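Local coordinates for protein hydroxyglutarate synthase (Pseudomonas putida, PDB 6W1G) that catalyses the iron(II)-dependent decarboxylation and hydroxylation of 2-oxoadipate to D-2-hydroxyglutarate, a step in the catabolism of D-lysine, at residues Y99-S103 and D398-S403; N4-S8 and E171-A176; W192-V198 and V217-H223. All blocks are in the same frame, centred on the assembly; numbering follows the deposited sequence.

How the interactions relate
The three contacts lie apart, with no atoms touching between them. Interaction 1 is partly buried near the metal and joins the end of strand 94-100, an outermost strand of the five-stranded sheet, to the loop that carries Val402. Interaction 3, also partly buried, pairs two loops, the second of which leads toward strand 226-229, the other outermost strand of that sheet. Interaction 2 is a surface contact, about 27 Å from the chain centre to its own centre, between the N-terminal segment and a helix-helix turn. All three use bridging waters. Interaction 1 rests otherwise on a tyrosine hydroxyl and valine methyls, interaction 2 on a ring over glycine backbone, interaction 3 on an aromatic cluster.

Interaction 1 (Y99-S103 and D398-S403); sequences YDLSS and DFLPVS
Phe399 N donates to Tyr99 OH at 3.1 Å, in a bent bond with an N-H...O angle of 140°. The same hydroxyl gives its proton to a water at 2.6 Å from Tyr99 OH. That water in turn donates to Asp398 OD1, which also forms a salt bridge with Arg114. With CG anti to its carbonyl carbon (chi1 -54°), Tyr99 sends its ring along the loop and brings OH to this polar junction.

The apolar part has two places. The Tyr99 and Phe399 side chains cross at about a right angle, and Tyr99 CZ lies 3.8 Å from Phe399 CB. Tyr99 OH and the water both sit in plane at the edge of the Phe399 ring. Farther along, the two methyls of Val402 meet the strand end. Its CG2 touches Tyr99 CB at 4.0 Å, while its CG1 lies 3.4 Å from Asp100 O and also touches Ser103 OG.

Within 99-103, Asp100 OD1 accepts from Ser102 N, which closes an Asx turn, and from Ser102 OG.

Val402 binds 2-oxoadipate, and the Phe399 ring meets the metal ligand His70 edge-to-face. Tyr99 therefore probably helps to fix the loop backbone between the metal centre and a substrate-binding residue, with its hydroxyl acting as both donor and acceptor.

Interaction 2 (N4-S8 and E171-A176); sequences NDFVS and EGGLDA
The turn between helices 159-171 and 176-188 receives the N-terminal segment 4-8 here, just before helix 9-27. Phe6 and Gly173 form its centre. Phe6 CG is anti to the carbonyl carbon (chi1 -61°), which lays the ring over the turn. Gly173 CA lies over one face of the Phe6 ring, 3.9 Å from the centroid, as a CH-pi contact. A side chain on Gly173 would clash with Phe6 CD2, and the backbone angles of both Gly172 and Gly173 are difficult for other residues. The edge of the ring reaches Glu171 O, 3.4 Å from Phe6 CE2. Asn4 CB lies over the opposite face, toward the rim. Asn4 OD1 also accepts from Phe6 N, which closes an Asx turn and probably steadies the backbone that carries the ring. With an alanine here the face over Gly173 would be gone, which would probably leave a gap between the turn and the N-terminal segment.

Next along the chain, Val7 N donates to Leu174 O at 2.9 Å, with an N-H...O angle of 159°. One methyl of Val7, CG1, packs on Ala176 CB at 3.9 Å.

Waters join the remaining polar atoms. One links Asp5 O to Ala176 N, and another links Val7 O to Leu174 N. A third donates to both Asp5 OD1 and Asp175 OD2, which are 4.4 Å apart. Asp175 is the N-cap of helix 176-188, and its OD1 accepts from Asp178 N. The shared water and the helix N-terminus probably ease the closeness of the two carboxylates. The N-terminal segment is thus held by one backbone bond, an aromatic face on glycine backbone, a valine methyl and bridging waters.

Interaction 3 (W192-V198 and V217-H223); sequences WHQDATV and VAFKGPH
Trp192 and His223 stack their rings where two loops run past each other, as part of an aromatic cluster with Phe219. The first loop precedes helix 200-209 and the second follows helix 211-217, so the contact brings together the two ends of this helical pair. The stack is offset, with centroids 4.4 Å apart and planes at 27°. Trp192 CZ3 sits over the centre of the His223 ring, and the two side chains lie side by side, pointing the same way. In Trp192, CG anti to the backbone N swings the indole across to the second loop.

Phe219 meets the tryptophan differently. Their planes are 48° apart, and Phe219 CE2 lies 4.1 Å from Trp192 CZ2. One face of the Phe219 ring takes His223 CE1 near its rim. The ring's edge faces His193 O, which lies in plane 3.5 Å from Phe219 CD2. In His223, NE2 is hydrogen-bonded to Asp215 OD1, and ND1 to a water that accepts from His193 N. These bonds probably limit the turning of the imidazole. The His223 side chain is about 6 Å from that of Arg74, which binds 2-oxoadipate.

At the solvent side, the extended Lys220 chain crosses the His193 side chain at about a right angle. Lys220 CD touches His193 CB, and Lys220 CE lies 3.6 Å from Asp195 O. A water on Lys220 NZ also accepts from Asp195 N. Another water donates to His193 O and Asp195 O and accepts from Lys220 N.

At the far end, Val198 CG2 packs on Ala218 CB at 3.7 Å. Beside it, Thr197 N donates to Ala218 O at 2.8 Å, with an N-H...O angle of 166°.

Interaction 1 (Y99-S103 and D398-S403)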
ATOM      1  N   TYR A  99       2.796 -11.514   2.150  1.00 14.00           N
ATOM      2  CA  TYR A  99       4.191 -11.089   2.085  1.00 16.22           C
ATOM      3  C   TYR A  99       4.906 -11.739   3.257  1.00 18.21           C
ATOM      4  O   TYR A  99       4.633 -11.397   4.407  1.00 19.07           O
ATOM      5  CB  TYR A  99       4.323  -9.577   2.197  1.00 15.14           C
ATOM      6  CG  TYR A  99       3.487  -8.811   1.183  1.00 13.56           C
ATOM      7  CD1 TYR A  99       2.128  -8.575   1.418  1.00 13.63           C
ATOM      8  CD2 TYR A  99       4.027  -8.328   0.008  1.00 14.17           C
ATOM      9  CE1 TYR A  99       1.351  -7.897   0.504  1.00 12.35           C
ATOM     10  CE2 TYR A  99       3.259  -7.659  -0.905  1.00 12.99           C
ATOM     11  CZ  TYR A  99       1.940  -7.435  -0.661  1.00 11.83           C
ATOM     12  OH  TYR A  99       1.194  -6.764  -1.610  1.00 12.43           O
ATOM     13  N   ASP A 100       5.787 -12.680   2.990  1.00 18.42           N
ATOM     14  CA  ASP A 100       6.476 -13.414   4.047  1.00 21.41           C
ATOM     15  C   ASP A 100       7.923 -12.981   4.114  1.00 22.96           C
ATOM     16  O   ASP A 100       8.704 -13.255   3.198  1.00 25.13           O
ATOM     17  CB  ASP A 100       6.367 -14.896   3.736  1.00 25.80           C
ATOM     18  CG  ASP A 100       6.954 -15.764   4.810  1.00 29.97           C
ATOM     19  OD1 ASP A 100       7.166 -15.244   5.916  1.00 31.75           O
ATOM     20  OD2 ASP A 100       7.180 -16.946   4.529  1.00 32.26           O
ATOM     21  N   LEU A 101       8.272 -12.297   5.187  1.00 28.38           N
ATOM     22  CA  LEU A 101       9.645 -11.869   5.376  1.00 35.54           C
ATOM     23  C   LEU A 101      10.493 -12.856   6.161  1.00 37.91           C
ATOM     24  O   LEU A 101      11.673 -12.570   6.401  1.00 40.44           O
ATOM     25  CB  LEU A 101       9.691 -10.505   6.055  1.00 38.64           C
ATOM     26  CG  LEU A 101       9.450  -9.313   5.140  1.00 40.38           C
ATOM     27  CD1 LEU A 101       9.056  -8.099   5.945  1.00 42.69           C
ATOM     28  CD2 LEU A 101      10.697  -9.029   4.296  1.00 42.38           C
ATOM     29  N   SER A 102       9.938 -13.998   6.585  1.00 41.67           N
ATOM     30  CA  SER A 102      10.760 -14.999   7.263  0.82 44.27           C
ATOM     31  C   SER A 102      11.987 -15.364   6.438  1.00 49.96           C
ATOM     32  O   SER A 102      13.035 -15.699   6.999  1.00 53.58           O
ATOM     33  CB  SER A 102       9.932 -16.252   7.564  0.82 41.54           C
ATOM     34  OG  SER A 102       8.752 -15.955   8.294  0.82 38.75           O
ATOM     35  N   SER A 103      11.877 -15.317   5.108  1.00 55.46           N
ATOM     36  CA  SER A 103      13.020 -15.599   4.246  1.00 59.12           C
ATOM     37  C   SER A 103      14.152 -14.611   4.489  1.00 61.00           C
ATOM     38  O   SER A 103      15.323 -15.002   4.582  1.00 63.38           O
ATOM     39  CB  SER A 103      12.565 -15.536   2.787  1.00 60.34           C
ATOM     40  OG  SER A 103      11.638 -14.483   2.586  1.00 60.68           O
ATOM     41  N   ASP A 398      -1.081  -2.619  -4.480  1.00  9.61           N
ATOM     42  CA  ASP A 398      -0.435  -3.499  -3.488  1.00  9.92           C
ATOM     43  C   ASP A 398       1.007  -3.043  -3.245  1.00  9.96           C
ATOM     44  O   ASP A 398       1.304  -1.848  -3.336  1.00 10.07           O
ATOM     45  CB  ASP A 398      -0.648  -4.928  -3.944  1.00 11.29           C
ATOM     46  CG  ASP A 398      -2.125  -5.251  -3.985  1.00 10.80           C
ATOM     47  OD1 ASP A 398      -2.719  -5.293  -2.896  1.00 11.68           O
ATOM     48  OD2 ASP A 398      -2.687  -5.380  -5.095  1.00 11.65           O
ATOM     49  N   PHE A 399       1.877  -3.980  -2.882  1.00 10.36           N
ATOM     50  CA  PHE A 399       3.198  -3.632  -2.376  1.00 10.06           C
ATOM     51  C   PHE A 399       4.254  -4.461  -3.098  1.00 11.54           C
ATOM     52  O   PHE A 399       3.930  -5.431  -3.811  1.00 11.52           O
ATOM     53  CB  PHE A 399       3.213  -3.821  -0.865  1.00 10.94           C
ATOM     54  CG  PHE A 399       2.254  -2.865  -0.205  1.00 10.68           C
ATOM     55  CD1 PHE A 399       2.664  -1.604   0.107  1.00 11.96           C
ATOM     56  CD2 PHE A 399       0.925  -3.174  -0.008  1.00 11.41           C
ATOM     57  CE1 PHE A 399       1.816  -0.672   0.629  1.00 11.89           C
ATOM     58  CE2 PHE A 399       0.041  -2.227   0.475  1.00 11.48           C
ATOM     59  CZ  PHE A 399       0.492  -1.001   0.859  1.00 11.35           C
ATOM     60  N   LEU A 400       5.512  -4.035  -2.974  1.00 12.48           N
ATOM     61  CA  LEU A 400       6.562  -4.764  -3.657  1.00 12.83           C
ATOM     62  C   LEU A 400       6.666  -6.194  -3.140  1.00 14.60           C
ATOM     63  O   LEU A 400       6.504  -6.452  -1.934  1.00 15.53           O
ATOM     64  CB  LEU A 400       7.894  -4.020  -3.544  1.00 13.72           C
ATOM     65  CG  LEU A 400       7.954  -2.670  -4.281  1.00 14.30           C
ATOM     66  CD1 LEU A 400       9.267  -1.946  -3.965  1.00 14.60           C
ATOM     67  CD2 LEU A 400       7.763  -2.846  -5.796  1.00 14.37           C
ATOM     68  N   PRO A 401       6.896  -7.159  -4.014  1.00 15.42           N
ATOM     69  CA  PRO A 401       7.025  -8.533  -3.537  1.00 18.40           C
ATOM     70  C   PRO A 401       8.295  -8.739  -2.745  1.00 17.30           C
ATOM     71  O   PRO A 401       9.289  -8.034  -2.924  1.00 19.26           O
ATOM     72  CB  PRO A 401       7.049  -9.361  -4.825  1.00 21.37           C
ATOM     73  CG  PRO A 401       7.497  -8.434  -5.879  1.00 21.03           C
ATOM     74  CD  PRO A 401       7.015  -7.068  -5.481  1.00 17.00           C
ATOM     75  N   VAL A 402       8.244  -9.725  -1.848  1.00 21.05           N
ATOM     76  CA  VAL A 402       9.441 -10.177  -1.165  1.00 26.75           C
ATOM     77  C   VAL A 402      10.299 -10.953  -2.161  1.00 33.22           C
ATOM     78  O   VAL A 402       9.785 -11.782  -2.925  1.00 36.74           O
ATOM     79  CB  VAL A 402       9.079 -11.069   0.039  1.00 28.17           C
ATOM     80  CG1 VAL A 402      10.334 -11.469   0.817  1.00 30.70           C
ATOM     81  CG2 VAL A 402       8.072 -10.394   0.970  1.00 28.13           C
ATOM     82  N   SER A 403      11.597 -10.678  -2.173  1.00 35.83           N
ATOM     83  CA  SER A 403      12.515 -11.460  -2.993  1.00 40.83           C
ATOM     84  C   SER A 403      12.315 -12.954  -2.743  1.00 42.47           C
ATOM     85  O   SER A 403      12.239 -13.400  -1.595  1.00 41.11           O
ATOM     86  CB  SER A 403      13.941 -11.067  -2.626  1.00 44.76           C
ATOM     87  OG  SER A 403      14.207 -11.421  -1.279  1.00 48.66           O
TER
HETATM   88  O   HOH W   1      -1.309  -6.362  -0.912  1.00 15.21           O

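Interaction 2 (N4-S8 and E171-A176)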
ATOM      1  N   ASN A   4     -31.978   1.936   4.050  1.00 38.82           N
ATOM      2  CA  ASN A   4     -31.565   2.311   5.392  1.00 34.50           C
ATOM      3  C   ASN A   4     -30.771   3.602   5.273  1.00 29.74           C
ATOM      4  O   ASN A   4     -30.576   4.135   4.177  1.00 31.12           O
ATOM      5  CB  ASN A   4     -30.784   1.167   6.034  1.00 32.79           C
ATOM      6  CG  ASN A   4     -29.569   0.788   5.237  1.00 30.45           C
ATOM      7  OD1 ASN A   4     -28.764   1.645   4.889  1.00 27.43           O
ATOM      8  ND2 ASN A   4     -29.443  -0.497   4.908  1.00 30.35           N
ATOM      9  N   ASP A   5     -30.313   4.111   6.412  1.00 26.05           N
ATOM     10  CA  ASP A   5     -29.529   5.334   6.442  1.00 23.60           C
ATOM     11  C   ASP A   5     -28.065   5.058   6.734  1.00 20.34           C
ATOM     12  O   ASP A   5     -27.338   5.940   7.247  1.00 21.86           O
ATOM     13  CB  ASP A   5     -30.093   6.333   7.438  1.00 24.28           C
ATOM     14  CG  ASP A   5     -30.004   5.870   8.863  1.00 29.47           C
ATOM     15  OD1 ASP A   5     -30.335   6.701   9.725  1.00 34.85           O
ATOM     16  OD2 ASP A   5     -29.586   4.720   9.132  1.00 28.43           O
ATOM     17  N   PHE A   6     -27.597   3.851   6.454  1.00 16.25           N
ATOM     18  CA  PHE A   6     -26.195   3.569   6.696  1.00 14.06           C
ATOM     19  C   PHE A   6     -25.345   4.300   5.667  1.00 14.87           C
ATOM     20  O   PHE A   6     -25.715   4.428   4.482  1.00 18.38           O
ATOM     21  CB  PHE A   6     -25.928   2.066   6.593  1.00 14.92           C
ATOM     22  CG  PHE A   6     -26.685   1.245   7.596  1.00 14.39           C
ATOM     23  CD1 PHE A   6     -27.070   1.767   8.816  1.00 15.42           C
ATOM     24  CD2 PHE A   6     -26.989  -0.071   7.316  1.00 15.78           C
ATOM     25  CE1 PHE A   6     -27.736   0.987   9.732  1.00 17.01           C
ATOM     26  CE2 PHE A   6     -27.646  -0.852   8.235  1.00 17.82           C
ATOM     27  CZ  PHE A   6     -28.027  -0.311   9.438  1.00 18.13           C
ATOM     28  N   VAL A   7     -24.168   4.748   6.114  1.00 14.09           N
ATOM     29  CA  VAL A   7     -23.199   5.385   5.218  1.00 14.72           C
ATOM     30  C   VAL A   7     -22.399   4.306   4.501  1.00 14.84           C
ATOM     31  O   VAL A   7     -22.258   3.189   4.970  1.00 16.97           O
ATOM     32  CB  VAL A   7     -22.285   6.388   5.937  1.00 16.12           C
ATOM     33  CG1 VAL A   7     -23.121   7.515   6.521  1.00 19.30           C
ATOM     34  CG2 VAL A   7     -21.499   5.750   7.004  1.00 17.71           C
ATOM     35  N   SER A   8     -21.865   4.642   3.347  1.00 13.11           N
ATOM     36  CA  SER A   8     -21.134   3.642   2.596  1.00 13.25           C
ATOM     37  C   SER A   8     -19.850   3.299   3.349  1.00 11.76           C
ATOM     38  O   SER A   8     -19.176   4.195   3.901  1.00 12.52           O
ATOM     39  CB  SER A   8     -20.781   4.176   1.239  1.00 15.74           C
ATOM     40  OG  SER A   8     -19.841   5.166   1.360  1.00 18.63           O
ATOM     41  N   GLU A 171     -26.133  -5.613  11.948  1.00 12.62           N
ATOM     42  CA  GLU A 171     -27.160  -4.767  11.371  1.00 12.65           C
ATOM     43  C   GLU A 171     -26.936  -4.493   9.897  1.00 13.53           C
ATOM     44  O   GLU A 171     -27.893  -4.156   9.191  1.00 15.74           O
ATOM     45  CB  GLU A 171     -27.223  -3.424  12.123  1.00 13.79           C
ATOM     46  CG  GLU A 171     -27.521  -3.549  13.619  1.00 14.63           C
ATOM     47  CD  GLU A 171     -28.857  -4.244  13.913  1.00 17.35           C
ATOM     48  OE1 GLU A 171     -29.803  -4.082  13.124  1.00 20.74           O
ATOM     49  OE2 GLU A 171     -28.942  -4.947  14.922  1.00 19.09           O
ATOM     50  N   GLY A 172     -25.705  -4.621   9.413  1.00 13.04           N
ATOM     51  CA  GLY A 172     -25.380  -4.404   8.018  1.00 14.14           C
ATOM     52  C   GLY A 172     -24.788  -3.062   7.684  1.00 13.91           C
ATOM     53  O   GLY A 172     -24.756  -2.691   6.500  1.00 16.95           O
ATOM     54  N   GLY A 173     -24.393  -2.280   8.664  1.00 11.85           N
ATOM     55  CA  GLY A 173     -23.737  -1.011   8.454  1.00 11.29           C
ATOM     56  C   GLY A 173     -23.916  -0.117   9.673  1.00 11.26           C
ATOM     57  O   GLY A 173     -24.444  -0.544  10.701  1.00 12.21           O
ATOM     58  N   LEU A 174     -23.464   1.129   9.521  1.00 11.69           N
ATOM     59  CA  LEU A 174     -23.518   2.142  10.550  1.00 11.06           C
ATOM     60  C   LEU A 174     -24.065   3.420   9.938  1.00 12.13           C
ATOM     61  O   LEU A 174     -23.718   3.782   8.821  1.00 13.23           O
ATOM     62  CB  LEU A 174     -22.131   2.430  11.140  1.00 11.84           C
ATOM     63  CG  LEU A 174     -21.438   1.250  11.811  1.00 11.78           C
ATOM     64  CD1 LEU A 174     -20.018   1.687  12.220  1.00 12.13           C
ATOM     65  CD2 LEU A 174     -22.214   0.801  13.012  1.00 12.86           C
ATOM     66  N   ASP A 175     -24.909   4.130  10.686  1.00 13.40           N
ATOM     67  CA  ASP A 175     -25.323   5.487  10.295  1.00 14.81           C
ATOM     68  C   ASP A 175     -24.187   6.481  10.494  1.00 14.18           C
ATOM     69  O   ASP A 175     -23.135   6.137  10.990  1.00 14.82           O
ATOM     70  CB  ASP A 175     -26.610   5.874  10.999  1.00 16.86           C
ATOM     71  CG  ASP A 175     -26.473   6.063  12.508  1.00 20.12           C
ATOM     72  OD1 ASP A 175     -25.402   6.215  13.098  1.00 19.26           O
ATOM     73  OD2 ASP A 175     -27.538   6.128  13.137  1.00 28.71           O
ATOM     74  N   ALA A 176     -24.419   7.737  10.087  1.00 16.27           N
ATOM     75  CA  ALA A 176     -23.339   8.719  10.074  1.00 17.99           C
ATOM     76  C   ALA A 176     -22.771   8.948  11.467  1.00 18.63           C
ATOM     77  O   ALA A 176     -21.548   9.027  11.632  1.00 18.68           O
ATOM     78  CB  ALA A 176     -23.810  10.043   9.470  1.00 20.85           C
TER
HETATM   79  O   HOH W   2     -26.713   8.231   8.294  1.00 25.35           O
HETATM   80  O   HOH W   3     -29.782   7.107  12.169  1.00 37.74           O
HETATM   81  O   HOH W   4     -22.142   1.278   6.900  1.00 14.00           O

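Interaction 3 (W192-V198 and V217-H223)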
ATOM      1  N   TRP A 192       0.312   6.892  18.989  1.00 14.60           N
ATOM      2  CA  TRP A 192       1.578   6.678  19.663  1.00 15.23           C
ATOM      3  C   TRP A 192       1.403   6.822  21.171  1.00 17.66           C
ATOM      4  O   TRP A 192       0.765   7.765  21.639  1.00 19.41           O
ATOM      5  CB  TRP A 192       2.576   7.747  19.193  1.00 17.00           C
ATOM      6  CG  TRP A 192       3.939   7.557  19.790  1.00 18.65           C
ATOM      7  CD1 TRP A 192       4.437   8.143  20.921  1.00 22.92           C
ATOM      8  CD2 TRP A 192       4.971   6.691  19.292  1.00 21.11           C
ATOM      9  NE1 TRP A 192       5.717   7.699  21.155  1.00 24.36           N
ATOM     10  CE2 TRP A 192       6.067   6.813  20.166  1.00 23.58           C
ATOM     11  CE3 TRP A 192       5.073   5.835  18.194  1.00 22.70           C
ATOM     12  CZ2 TRP A 192       7.244   6.100  19.983  1.00 24.67           C
ATOM     13  CZ3 TRP A 192       6.267   5.133  18.000  1.00 24.74           C
ATOM     14  CH2 TRP A 192       7.325   5.269  18.895  1.00 25.79           C
ATOM     15  N   HIS A 193       2.010   5.909  21.940  1.00 19.15           N
ATOM     16  CA  HIS A 193       2.052   5.994  23.404  1.00 23.36           C
ATOM     17  C   HIS A 193       3.493   5.839  23.862  1.00 24.72           C
ATOM     18  O   HIS A 193       4.123   4.819  23.589  1.00 26.06           O
ATOM     19  CB  HIS A 193       1.191   4.893  24.034  1.00 27.15           C
ATOM     20  CG  HIS A 193      -0.246   4.948  23.633  1.00 32.67           C
ATOM     21  ND1 HIS A 193      -0.796   4.092  22.701  1.00 35.22           N
ATOM     22  CD2 HIS A 193      -1.241   5.791  24.003  1.00 38.61           C
ATOM     23  CE1 HIS A 193      -2.069   4.396  22.524  1.00 37.21           C
ATOM     24  NE2 HIS A 193      -2.363   5.425  23.296  1.00 37.48           N
ATOM     25  N   GLN A 194       4.022   6.847  24.574  1.00 25.66           N
ATOM     26  CA  GLN A 194       5.441   6.806  24.955  1.00 27.82           C
ATOM     27  C   GLN A 194       5.724   5.854  26.112  1.00 27.84           C
ATOM     28  O   GLN A 194       6.864   5.399  26.251  1.00 29.01           O
ATOM     29  CB  GLN A 194       5.990   8.201  25.249  1.00 33.05           C
ATOM     30  CG  GLN A 194       5.467   8.853  26.469  1.00 37.73           C
ATOM     31  CD  GLN A 194       6.297  10.070  26.840  1.00 42.47           C
ATOM     32  OE1 GLN A 194       6.649  10.886  25.986  1.00 44.39           O
ATOM     33  NE2 GLN A 194       6.642  10.178  28.113  1.00 44.44           N
ATOM     34  N   ASP A 195       4.724   5.517  26.921  1.00 27.63           N
ATOM     35  CA  ASP A 195       4.953   4.676  28.093  1.00 30.95           C
ATOM     36  C   ASP A 195       4.996   3.209  27.666  1.00 27.46           C
ATOM     37  O   ASP A 195       3.974   2.629  27.285  1.00 29.72           O
ATOM     38  CB  ASP A 195       3.876   4.926  29.147  1.00 35.36           C
ATOM     39  CG  ASP A 195       4.165   6.151  30.019  1.00 41.16           C
ATOM     40  OD1 ASP A 195       4.426   7.251  29.478  1.00 43.63           O
ATOM     41  OD2 ASP A 195       4.106   6.014  31.259  1.00 45.84           O
ATOM     42  N   ALA A 196       6.182   2.613  27.719  1.00 26.37           N
ATOM     43  CA  ALA A 196       6.332   1.202  27.404  1.00 26.98           C
ATOM     44  C   ALA A 196       5.644   0.325  28.450  1.00 29.64           C
ATOM     45  O   ALA A 196       5.382   0.726  29.587  1.00 31.91           O
ATOM     46  CB  ALA A 196       7.807   0.810  27.398  1.00 28.80           C
ATOM     47  N   THR A 197       5.378  -0.910  28.042  1.00 31.03           N
ATOM     48  CA  THR A 197       4.755  -1.910  28.883  1.00 33.24           C
ATOM     49  C   THR A 197       5.777  -2.807  29.570  1.00 34.74           C
ATOM     50  O   THR A 197       5.383  -3.758  30.256  1.00 37.75           O
ATOM     51  CB  THR A 197       3.842  -2.777  28.008  1.00 37.10           C
ATOM     52  OG1 THR A 197       4.644  -3.586  27.137  1.00 41.46           O
ATOM     53  CG2 THR A 197       2.955  -1.899  27.144  1.00 38.94           C
ATOM     54  N   VAL A 198       7.065  -2.516  29.426  1.00 34.29           N
ATOM     55  CA  VAL A 198       8.141  -3.374  29.889  1.00 36.82           C
ATOM     56  C   VAL A 198       9.147  -2.514  30.636  1.00 35.98           C
ATOM     57  O   VAL A 198       9.143  -1.285  30.545  1.00 35.60           O
ATOM     58  CB  VAL A 198       8.823  -4.110  28.715  1.00 38.97           C
ATOM     59  CG1 VAL A 198       7.844  -5.071  28.082  1.00 40.33           C
ATOM     60  CG2 VAL A 198       9.361  -3.106  27.687  1.00 40.63           C
ATOM     61  N   VAL A 217       6.282  -5.574  21.016  1.00 19.53           N
ATOM     62  CA  VAL A 217       5.983  -6.069  22.347  1.00 19.58           C
ATOM     63  C   VAL A 217       6.023  -4.957  23.386  1.00 20.96           C
ATOM     64  O   VAL A 217       5.263  -4.980  24.365  1.00 22.89           O
ATOM     65  CB  VAL A 217       6.978  -7.189  22.713  1.00 22.41           C
ATOM     66  CG1 VAL A 217       6.764  -7.641  24.129  1.00 23.73           C
ATOM     67  CG2 VAL A 217       6.844  -8.352  21.766  1.00 23.36           C
ATOM     68  N   ALA A 218       6.904  -3.982  23.211  1.00 21.79           N
ATOM     69  CA  ALA A 218       7.141  -3.019  24.276  1.00 23.68           C
ATOM     70  C   ALA A 218       6.089  -1.914  24.382  1.00 23.70           C
ATOM     71  O   ALA A 218       6.099  -1.177  25.360  1.00 26.31           O
ATOM     72  CB  ALA A 218       8.512  -2.348  24.132  1.00 26.15           C
ATOM     73  N   PHE A 219       5.204  -1.770  23.406  1.00 25.92           N
ATOM     74  CA  PHE A 219       4.266  -0.656  23.370  1.00 25.80           C
ATOM     75  C   PHE A 219       2.841  -1.149  23.559  1.00 24.91           C
ATOM     76  O   PHE A 219       2.537  -2.346  23.417  1.00 25.66           O
ATOM     77  CB  PHE A 219       4.411   0.136  22.063  1.00 27.30           C
ATOM     78  CG  PHE A 219       5.761   0.796  21.924  1.00 28.43           C
ATOM     79  CD1 PHE A 219       6.828   0.101  21.402  1.00 26.11           C
ATOM     80  CD2 PHE A 219       5.969   2.091  22.365  1.00 29.20           C
ATOM     81  CE1 PHE A 219       8.071   0.694  21.295  1.00 27.73           C
ATOM     82  CE2 PHE A 219       7.220   2.679  22.264  1.00 29.84           C
ATOM     83  CZ  PHE A 219       8.258   1.987  21.728  1.00 28.97           C
ATOM     84  N   LYS A 220       1.974  -0.204  23.881  1.00 23.80           N
ATOM     85  CA  LYS A 220       0.618  -0.550  24.259  1.00 25.31           C
ATOM     86  C   LYS A 220      -0.183  -1.093  23.086  1.00 23.86           C
ATOM     87  O   LYS A 220      -1.129  -1.869  23.301  1.00 25.17           O
ATOM     88  CB  LYS A 220      -0.087   0.671  24.833  1.00 30.63           C
ATOM     89  CG  LYS A 220       0.548   1.203  26.118  1.00 36.60           C
ATOM     90  CD  LYS A 220      -0.315   2.284  26.768  1.00 40.45           C
ATOM     91  CE  LYS A 220       0.471   3.124  27.757  1.00 44.03           C
ATOM     92  NZ  LYS A 220      -0.287   4.345  28.171  1.00 46.56           N
ATOM     93  N   GLY A 221       0.152  -0.684  21.863  1.00 19.12           N
ATOM     94  CA  GLY A 221      -0.605  -1.090  20.707  1.00 16.65           C
ATOM     95  C   GLY A 221       0.132  -0.826  19.427  1.00 15.44           C
ATOM     96  O   GLY A 221       1.301  -0.397  19.423  1.00 16.65           O
ATOM     97  N   PRO A 222      -0.531  -1.076  18.292  1.00 14.55           N
ATOM     98  CA  PRO A 222       0.094  -0.959  16.954  1.00 16.16           C
ATOM     99  C   PRO A 222       0.141   0.462  16.421  1.00 16.91           C
ATOM    100  O   PRO A 222      -0.664   0.874  15.564  1.00 16.80           O
ATOM    101  CB  PRO A 222      -0.793  -1.853  16.088  1.00 16.78           C
ATOM    102  CG  PRO A 222      -2.124  -1.753  16.702  1.00 15.75           C
ATOM    103  CD  PRO A 222      -1.849  -1.733  18.198  1.00 14.46           C
ATOM    104  N   HIS A 223       1.087   1.228  16.896  1.00 14.81           N
ATOM    105  CA  HIS A 223       1.236   2.599  16.436  1.00 14.46           C
ATOM    106  C   HIS A 223       1.624   2.616  14.961  1.00 12.69           C
ATOM    107  O   HIS A 223       2.090   1.624  14.388  1.00 14.93           O
ATOM    108  CB  HIS A 223       2.253   3.353  17.286  1.00 14.87           C
ATOM    109  CG  HIS A 223       3.571   2.666  17.448  1.00 16.17           C
ATOM    110  ND1 HIS A 223       4.159   2.498  18.684  1.00 21.14           N
ATOM    111  CD2 HIS A 223       4.413   2.100  16.551  1.00 18.34           C
ATOM    112  CE1 HIS A 223       5.313   1.872  18.541  1.00 22.24           C
ATOM    113  NE2 HIS A 223       5.486   1.610  17.258  1.00 18.80           N
TER
HETATM  114  O   HOH W   5       3.271   3.580  20.909  1.00 23.49           O
HETATM  115  O   HOH W   6       3.321   2.313  24.663  1.00 27.34           O
HETATM  116  O   HOH W   7       1.056   2.152  21.330  1.00 27.38           O
HETATM  117  O   HOH W   8       1.843   6.372  27.277  1.00 35.20           O
HETATM  118  O   HOH W   9       2.633  -4.521  25.041  1.00 34.96           O